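Local coordinates for BREX protein BrxA (Magnetospirillum magneticum, PDB 3BHW) that probably takes part in a type 1 BREX phage-defence system that blocks replication of double-stranded phage DNA without degrading it, at residues Gln37-His40 with Ala41-Glu45; Leu74-Met77 with Val78-Gly81; Lys123-Asp126 with Gln127-Glu130; Met182-Leu185 with Arg186-Glu190. One frame throughout, in Å; residues are numbered along the deposited sequence.

Contact 1 of 4, residues Gln37-His40 with Ala41-Glu45; sequences QWRH and AIEVE
A41-E43 finish helix 35-43 above Q37-H40, an alpha-helical C-terminal turn in an all-helical protein, and the chain runs out of it by E45. A41 starts with the backbone bond from its N to Q37 O. I42 follows: in the modelled conformer, one of two, its CG2 stands over the six-membered ring of W38, 3.5 Å from the centroid and 5° off the normal, a nearly centred CH-pi contact. W38 also packs on I25 and L28, with R64 in a cation-pi contact, which joins this turn to helix 19-31. E43 forms a salt bridge with R39, whose chain bends at chi3 (50°) to meet it: R39 NE gives E43 OE2 a weak bond at 3.0 Å, while the pairing of R39 NH2 with OE1 is less sure. K57 is a second partner of the E43 carboxylate, whose charge probably offsets the nearness of the two cations. V44 lays CB over one face of the H40 ring, 3.8 Å from its centroid. E45 N and V44 N approach H40 O from opposite faces of the carbonyl plane, at 2.9 Å and 2.8 Å respectively. E45 OE2 lies at the H40 ring edge, 3.1 Å from H40 CD2, and accepts a weak hydrogen bond from Q37 NE2 at 2.8 Å.

Contact 2 of 4, residues Leu74-Met77 with Val78-Gly81; sequences LWQM and VRDG
L74 O accepts from V78 N at 3.0 Å, and the same i to i+4 pattern runs through R79 N to W75 O and D80 N to Q76 O until G81 N meets M77 O at 2.9 Å, where the donor stands 42° out of the carbonyl plane as G81 leaves helical geometry. The contact is thus the C-terminal turn of helix 72-80. On its buried side L74 and V78 touch through methyl branches, L74 CD2 to V78 CG2 at 3.9 Å. V78 CG2 lies anti to its own carbonyl carbon, which brings it to 3.4 Å from L74 O as well. The polar side carries Q76, R79 and D80. R79 and D80, adjacent in sequence, form a salt bridge: R79 NE donates to D80 OD1 at 2.8 Å with an N-H...O angle of 171°. That oxygen lies in the guanidinium plane, yet the donor sits above the plane of the carboxylate. The CG of Q76 packs 3.4 Å from D80 OD2. Around this turn, W75 lies against L29 and L30 of helix 19-31 and gives its NE1 hydrogen to L67 O. L74 and V78 face A89 of helix 83-97 and L67 of helix 57-67, while M77 reaches V85 of helix 83-97 and E180 and V181 of helix 179-187.

Contact 3 of 4, residues Lys123-Asp126 with Gln127-Glu130; sequences KMWD and QYLE
W125 meets both Y128 and L129 one turn further along helix 122-135, an i to i+3 and i to i+4 apolar cluster on the inner side of an alpha helix. The tryptophan and tyrosine rings are neither stacked nor edge-to-face: their planes stand 42° apart, and W125 CZ3 touches Y128 CE2 at 3.8 Å. L129 comes over one face of the indole, its CG 4.2 Å from the centroid of the five-membered ring and 29° off the normal, an off-centre CH-pi contact. CG anti to the backbone N (chi1 171°) swings the W125 indole along the helix toward these two partners. The next shell holds the rings in place. F104 meets W125 edge-to-face and also packs on Y128, whose hydroxyl is bonded to L100 O; L150, A151, V154 and Y155 of helix 145-161 line W125. Backbone bonds set the spacing, L129 N reaching W125 O at 3.0 Å. On the exposed side the K123 and Q127 side chains run together in the same direction, and Q127 OE1 lies 3.5 Å from K123 CB. The nearest approach of leucine to indole is L129 CD1 to W125 NE1, 3.4 Å.

Contact 4 of 4, residues Met182-Leu185 with Arg186-Glu190; sequences MSYL and RENNE
Y184 and N188 touch through the tyrosine ring and the asparagine amide at the end of helix 179-187, and the N188 side chain can be followed outward. Its CB lies 3.4 Å from Y184 O. CG, anti to the carbonyl carbon (chi1 -71°), is turned back toward the helix, above the rim of the ring and 3.8 Å from Y184 CZ. ND2 then does two things. It donates to Y184 O at 2.8 Å with an N-H...O angle of 168°, the oxygen lying in the amide plane, and it rests over one face of the Y184 ring, 3.2 Å from CE1. The ring and amide planes are 29° apart. N188 N donates to the same Y184 O from the opposite face of the carbonyl plane, so two bonds from one residue grip this oxygen. At the tip, OD1 accepts from a water that in turn accepts from Y184 OH. A second water donates to Y184 OH and to E190 OE2; the hydroxyl is also bonded to G71 N, and E190 forms a salt bridge with K96, so the phenol end is fixed by direct and water-mediated links. Alongside, L185 CD2 packs on E190 CB at 3.9 Å, while M182 CE lies over one face of the R186 guanidinium. The chain then reverses at N189, which has positive phi: E190 N bonds L185 O at 2.9 Å and N189 N bonds R186 O. This pair defines a Schellman motif, a classic helix C-terminus, leaving E190 at the N-cap position of helix 191-197.

Overall arrangement
The four contacts follow one another along the chain, each within one helix or at its end. Contacts 2 and 4 are the pair that touch: L74 CD1 packs against Y184 CE2 at 3.7 Å, joining helices 72-80 and 179-187, with centres about 15 Å apart. Contact 1 lies about 21 Å from contact 2 between centres, with nearest atoms about 11 Å apart; helix 19-31 bridges them, since it carries partners of both W38 and W75. Contact 3 is remote, its centre about 38 Å from that of contact 1 and about 30 Å from that of contact 4. Contact 3 thus lies across the chain's centre from contacts 1 and 2.

Contact 1 of 4, residues Gln37-His40 with Ala41-Glu45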
# COMPACT_ATOMS: atom_id res chain seq x y z
N GLN A 37 -17.71 -7.95 -16.04
CA GLN A 37 -16.65 -8.83 -16.53
C GLN A 37 -15.48 -8.88 -15.55
O GLN A 37 -14.81 -9.91 -15.41
CB GLN A 37 -16.22 -8.41 -17.94
CG GLN A 37 -15.12 -9.32 -18.52
CD GLN A 37 -15.56 -10.78 -18.58
OE1 GLN A 37 -16.67 -11.06 -19.01
NE2 GLN A 37 -14.71 -11.69 -18.14
N TRP A 38 -15.28 -7.77 -14.83
CA TRP A 38 -14.24 -7.74 -13.80
C TRP A 38 -14.53 -8.76 -12.75
O TRP A 38 -13.68 -9.60 -12.43
CB TRP A 38 -14.11 -6.35 -13.14
CG TRP A 38 -13.63 -6.39 -11.68
CD1 TRP A 38 -14.39 -6.16 -10.58
CD2 TRP A 38 -12.29 -6.64 -11.20
NE1 TRP A 38 -13.63 -6.25 -9.44
CE2 TRP A 38 -12.34 -6.54 -9.79
CE3 TRP A 38 -11.06 -6.89 -11.82
CZ2 TRP A 38 -11.21 -6.73 -8.98
CZ3 TRP A 38 -9.94 -7.09 -11.02
CH2 TRP A 38 -10.03 -7.01 -9.61
N ARG A 39 -15.77 -8.75 -12.27
CA ARG A 39 -16.24 -9.73 -11.26
C ARG A 39 -16.25 -11.17 -11.77
O ARG A 39 -15.86 -12.10 -11.03
CB ARG A 39 -17.60 -9.37 -10.68
CG ARG A 39 -17.60 -8.14 -9.78
CD ARG A 39 -18.84 -8.08 -8.87
NE ARG A 39 -19.06 -9.34 -8.16
CZ ARG A 39 -20.19 -9.70 -7.55
NH1 ARG A 39 -21.24 -8.88 -7.50
NH2 ARG A 39 -20.26 -10.89 -6.97
N HIS A 40 -16.71 -11.38 -12.99
CA HIS A 40 -16.61 -12.69 -13.61
C HIS A 40 -15.15 -13.20 -13.67
O HIS A 40 -14.92 -14.36 -13.30
CB HIS A 40 -17.23 -12.70 -15.00
CG HIS A 40 -17.19 -14.04 -15.66
ND1 HIS A 40 -18.20 -14.96 -15.54
CD2 HIS A 40 -16.24 -14.64 -16.41
CE1 HIS A 40 -17.89 -16.06 -16.18
NE2 HIS A 40 -16.71 -15.88 -16.77
N ALA A 41 -14.20 -12.37 -14.16
CA ALA A 41 -12.77 -12.76 -14.26
C ALA A 41 -12.17 -13.19 -12.90
O ALA A 41 -11.38 -14.15 -12.79
CB ALA A 41 -11.97 -11.57 -14.85
N ILE A 42 -12.54 -12.48 -11.84
CA ILE A 42 -12.03 -12.78 -10.51
C ILE A 42 -12.71 -14.01 -9.92
O ILE A 42 -12.06 -14.94 -9.46
CB ILE A 42 -12.12 -11.53 -9.54
CG1 ILE A 42 -13.58 -11.24 -9.11
CG2 ILE A 42 -11.51 -10.32 -10.21
CD1 ILE A 42 -13.82 -10.01 -8.16
N GLU A 43 -14.02 -14.00 -9.95
CA GLU A 43 -14.84 -14.92 -9.18
C GLU A 43 -15.14 -16.25 -9.87
O GLU A 43 -15.35 -17.24 -9.20
CB GLU A 43 -16.18 -14.27 -8.83
CG GLU A 43 -16.09 -13.00 -8.02
CD GLU A 43 -17.43 -12.33 -7.83
OE1 GLU A 43 -17.73 -11.95 -6.69
OE2 GLU A 43 -18.19 -12.15 -8.81
N VAL A 44 -15.20 -16.23 -11.20
CA VAL A 44 -15.66 -17.38 -12.01
C VAL A 44 -14.51 -17.94 -12.88
O VAL A 44 -14.20 -19.15 -12.82
CB VAL A 44 -16.91 -16.98 -12.87
CG1 VAL A 44 -17.49 -18.19 -13.56
CG2 VAL A 44 -18.03 -16.32 -12.00
N GLU A 45 -13.88 -17.08 -13.68
CA GLU A 45 -12.69 -17.48 -14.42
C GLU A 45 -11.52 -17.74 -13.48
O GLU A 45 -10.57 -18.47 -13.81
CB GLU A 45 -12.30 -16.43 -15.46
CG GLU A 45 -13.32 -16.25 -16.56
CD GLU A 45 -12.85 -15.29 -17.63
OE1 GLU A 45 -11.88 -15.61 -18.35
OE2 GLU A 45 -13.47 -14.23 -17.79

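Contact 2 of 4, residues Leu74-Met77 with Val78-Gly81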
# COMPACT_ATOMS: atom_id res chain seq x y z
N LEU A 74 1.16 3.77 -14.41
CA LEU A 74 1.54 3.03 -13.22
C LEU A 74 1.00 1.59 -13.25
O LEU A 74 1.65 0.69 -12.78
CB LEU A 74 1.07 3.75 -11.98
CG LEU A 74 1.42 3.03 -10.68
CD1 LEU A 74 1.57 4.05 -9.63
CD2 LEU A 74 0.29 2.06 -10.37
N TRP A 75 -0.21 1.39 -13.75
CA TRP A 75 -0.67 0.01 -14.01
C TRP A 75 0.34 -0.74 -14.88
O TRP A 75 0.63 -1.90 -14.61
CB TRP A 75 -2.04 -0.02 -14.68
CG TRP A 75 -3.09 0.77 -14.03
CD1 TRP A 75 -3.15 1.18 -12.72
CD2 TRP A 75 -4.28 1.21 -14.65
NE1 TRP A 75 -4.32 1.86 -12.50
CE2 TRP A 75 -5.02 1.93 -13.68
CE3 TRP A 75 -4.82 1.08 -15.94
CZ2 TRP A 75 -6.28 2.49 -13.96
CZ3 TRP A 75 -6.04 1.68 -16.22
CH2 TRP A 75 -6.75 2.37 -15.24
N GLN A 76 0.90 -0.08 -15.88
CA GLN A 76 1.84 -0.75 -16.79
C GLN A 76 3.13 -1.14 -16.03
O GLN A 76 3.69 -2.19 -16.26
CB GLN A 76 2.13 0.15 -18.00
CG GLN A 76 2.75 -0.56 -19.18
CD GLN A 76 1.75 -0.99 -20.26
OE1 GLN A 76 1.87 -2.08 -20.82
NE2 GLN A 76 0.77 -0.14 -20.56
N MET A 77 3.55 -0.28 -15.10
CA MET A 77 4.67 -0.57 -14.21
C MET A 77 4.43 -1.78 -13.32
O MET A 77 5.34 -2.60 -13.09
CB MET A 77 4.97 0.64 -13.32
CG MET A 77 5.38 1.87 -14.08
SD MET A 77 5.83 3.26 -13.02
CE MET A 77 7.17 2.54 -12.10
N VAL A 78 3.21 -1.88 -12.81
CA VAL A 78 2.83 -3.02 -11.96
C VAL A 78 2.85 -4.29 -12.79
O VAL A 78 3.47 -5.27 -12.39
CB VAL A 78 1.46 -2.83 -11.27
CG1 VAL A 78 1.11 -4.07 -10.44
CG2 VAL A 78 1.54 -1.64 -10.37
N ARG A 79 2.23 -4.23 -13.96
CA ARG A 79 2.11 -5.42 -14.80
C ARG A 79 3.45 -5.89 -15.35
O ARG A 79 3.76 -7.09 -15.32
CB ARG A 79 1.11 -5.19 -15.95
CG ARG A 79 0.86 -6.48 -16.73
CD ARG A 79 0.13 -6.22 -18.02
NE ARG A 79 0.97 -5.54 -18.99
CZ ARG A 79 0.50 -4.84 -20.03
NH1 ARG A 79 -0.81 -4.70 -20.22
NH2 ARG A 79 1.35 -4.24 -20.85
N ASP A 80 4.25 -4.93 -15.82
CA ASP A 80 5.43 -5.23 -16.65
C ASP A 80 6.77 -5.05 -15.96
O ASP A 80 7.76 -5.61 -16.40
CB ASP A 80 5.39 -4.39 -17.93
CG ASP A 80 4.21 -4.73 -18.84
OD1 ASP A 80 3.76 -5.91 -18.84
OD2 ASP A 80 3.74 -3.82 -19.55
N GLY A 81 6.81 -4.30 -14.88
CA GLY A 81 8.09 -3.89 -14.32
C GLY A 81 8.77 -4.99 -13.53
O GLY A 81 8.18 -6.05 -13.25

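Contact 3 of 4, residues Lys123-Asp126 with Gln127-Glu130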
# COMPACT_ATOMS: atom_id res chain seq x y z
N LYS A 123 4.63 -1.41 19.77
CA LYS A 123 4.06 -0.35 20.64
C LYS A 123 3.88 0.98 19.89
O LYS A 123 3.01 1.77 20.23
CB LYS A 123 4.89 -0.10 21.89
CG LYS A 123 6.39 0.11 21.62
CD LYS A 123 6.98 1.33 22.31
CE LYS A 123 7.71 0.94 23.59
NZ LYS A 123 6.85 1.04 24.80
N MET A 124 4.73 1.22 18.88
CA MET A 124 4.68 2.46 18.07
C MET A 124 3.45 2.49 17.18
O MET A 124 2.88 3.55 16.95
CB MET A 124 5.96 2.59 17.23
CG MET A 124 7.18 2.53 18.10
SD MET A 124 8.38 3.70 17.52
CE MET A 124 7.75 5.24 18.23
N TRP A 125 3.07 1.32 16.67
CA TRP A 125 1.82 1.21 15.93
C TRP A 125 0.63 1.40 16.86
O TRP A 125 -0.25 2.15 16.54
CB TRP A 125 1.72 -0.12 15.19
CG TRP A 125 0.39 -0.33 14.61
CD1 TRP A 125 -0.60 -1.09 15.14
CD2 TRP A 125 -0.16 0.25 13.41
NE1 TRP A 125 -1.73 -1.04 14.35
CE2 TRP A 125 -1.48 -0.23 13.27
CE3 TRP A 125 0.34 1.11 12.42
CZ2 TRP A 125 -2.29 0.12 12.22
CZ3 TRP A 125 -0.50 1.45 11.34
CH2 TRP A 125 -1.80 0.95 11.26
N ASP A 126 0.67 0.73 18.01
CA ASP A 126 -0.34 0.84 19.03
C ASP A 126 -0.62 2.28 19.42
O ASP A 126 -1.77 2.71 19.45
CB ASP A 126 0.15 0.08 20.27
CG ASP A 126 -0.30 -1.35 20.29
OD1 ASP A 126 -0.60 -1.93 19.22
OD2 ASP A 126 -0.36 -1.92 21.40
N GLN A 127 0.44 3.03 19.71
CA GLN A 127 0.35 4.38 20.20
C GLN A 127 -0.10 5.34 19.07
O GLN A 127 -0.82 6.31 19.29
CB GLN A 127 1.67 4.80 20.85
CG GLN A 127 2.03 3.91 22.05
CD GLN A 127 3.50 3.98 22.46
OE1 GLN A 127 4.02 3.04 23.12
NE2 GLN A 127 4.16 5.09 22.15
N TYR A 128 0.27 5.00 17.85
CA TYR A 128 -0.20 5.74 16.65
C TYR A 128 -1.71 5.61 16.51
O TYR A 128 -2.39 6.59 16.26
CB TYR A 128 0.56 5.23 15.39
CG TYR A 128 -0.05 5.65 14.06
CD1 TYR A 128 0.10 6.96 13.58
CD2 TYR A 128 -0.76 4.73 13.30
CE1 TYR A 128 -0.45 7.34 12.35
CE2 TYR A 128 -1.35 5.10 12.09
CZ TYR A 128 -1.19 6.39 11.61
OH TYR A 128 -1.76 6.80 10.42
N LEU A 129 -2.20 4.38 16.62
CA LEU A 129 -3.64 4.20 16.63
C LEU A 129 -4.32 4.99 17.73
O LEU A 129 -5.34 5.61 17.47
CB LEU A 129 -4.00 2.73 16.72
CG LEU A 129 -3.83 2.01 15.40
CD1 LEU A 129 -4.42 0.62 15.54
CD2 LEU A 129 -4.52 2.75 14.28
N GLU A 130 -3.79 4.97 18.95
CA GLU A 130 -4.29 5.85 20.03
C GLU A 130 -4.43 7.32 19.59
O GLU A 130 -5.48 7.95 19.79
CB GLU A 130 -3.40 5.73 21.28
CG GLU A 130 -3.72 4.51 22.14
CD GLU A 130 -2.88 4.41 23.41
OE1 GLU A 130 -1.62 4.42 23.33
OE2 GLU A 130 -3.50 4.27 24.51

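Contact 4 of 4, residues Met182-Leu185 with Arg186-Glu190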
# COMPACT_ATOMS: atom_id res chain seq x y z
N MET A 182 9.13 7.30 -8.89
CA MET A 182 9.14 8.70 -8.44
C MET A 182 8.77 9.68 -9.57
O MET A 182 8.12 10.70 -9.30
CB MET A 182 10.48 9.10 -7.78
CG MET A 182 10.84 8.38 -6.48
SD MET A 182 9.57 8.47 -5.12
CE MET A 182 9.31 10.25 -5.15
N SER A 183 9.22 9.39 -10.80
CA SER A 183 8.92 10.23 -11.96
C SER A 183 7.41 10.22 -12.20
O SER A 183 6.80 11.28 -12.44
CB SER A 183 9.76 9.80 -13.19
OG SER A 183 9.50 10.56 -14.37
N TYR A 184 6.80 9.03 -12.14
CA TYR A 184 5.36 8.94 -12.29
C TYR A 184 4.61 9.79 -11.25
O TYR A 184 3.74 10.57 -11.61
CB TYR A 184 4.86 7.46 -12.25
CG TYR A 184 3.34 7.38 -12.22
CD1 TYR A 184 2.58 7.32 -13.41
CD2 TYR A 184 2.65 7.48 -11.01
CE1 TYR A 184 1.19 7.32 -13.39
CE2 TYR A 184 1.23 7.46 -10.98
CZ TYR A 184 0.52 7.39 -12.18
OH TYR A 184 -0.85 7.38 -12.16
N LEU A 185 5.05 9.68 -10.00
CA LEU A 185 4.43 10.42 -8.89
C LEU A 185 4.54 11.93 -9.01
O LEU A 185 3.56 12.62 -8.74
CB LEU A 185 4.97 9.94 -7.54
CG LEU A 185 4.60 8.53 -7.06
CD1 LEU A 185 5.40 8.25 -5.79
CD2 LEU A 185 3.04 8.26 -6.86
N ARG A 186 5.73 12.42 -9.39
CA ARG A 186 5.96 13.87 -9.61
C ARG A 186 5.08 14.33 -10.75
O ARG A 186 4.34 15.32 -10.62
CB ARG A 186 7.44 14.18 -9.86
CG ARG A 186 8.31 13.87 -8.64
CD ARG A 186 9.58 14.66 -8.56
NE ARG A 186 10.46 14.08 -7.55
CZ ARG A 186 11.26 13.04 -7.79
NH1 ARG A 186 11.29 12.49 -9.01
NH2 ARG A 186 12.02 12.56 -6.83
N GLU A 187 5.14 13.60 -11.87
CA GLU A 187 4.42 14.00 -13.08
C GLU A 187 2.90 14.02 -12.90
O GLU A 187 2.20 14.77 -13.59
CB GLU A 187 4.85 13.14 -14.28
CG GLU A 187 6.35 13.34 -14.64
CD GLU A 187 6.85 12.39 -15.72
OE1 GLU A 187 6.01 11.77 -16.43
OE2 GLU A 187 8.09 12.30 -15.90
N ASN A 188 2.42 13.22 -11.95
CA ASN A 188 1.02 13.15 -11.59
C ASN A 188 0.66 13.91 -10.34
O ASN A 188 -0.46 13.76 -9.81
CB ASN A 188 0.55 11.71 -11.57
CG ASN A 188 0.47 11.15 -12.95
OD1 ASN A 188 -0.54 11.31 -13.65
ND2 ASN A 188 1.53 10.50 -13.38
N ASN A 189 1.58 14.75 -9.86
CA ASN A 189 1.22 15.72 -8.81
C ASN A 189 0.86 15.06 -7.48
O ASN A 189 -0.00 15.53 -6.72
CB ASN A 189 0.06 16.58 -9.29
CG ASN A 189 0.31 17.15 -10.65
OD1 ASN A 189 1.24 17.91 -10.82
ND2 ASN A 189 -0.48 16.74 -11.64
N GLU A 190 1.46 13.90 -7.25
CA GLU A 190 1.07 13.13 -6.11
C GLU A 190 1.81 13.55 -4.85
O GLU A 190 2.56 12.77 -4.26
CB GLU A 190 1.19 11.64 -6.36
CG GLU A 190 0.40 11.09 -7.54
CD GLU A 190 -1.08 10.98 -7.28
OE1 GLU A 190 -1.54 11.36 -6.17
OE2 GLU A 190 -1.79 10.47 -8.19
O HOH W 1 -2.14 9.18 -10.42
O HOH W 2 -1.92 8.70 -14.31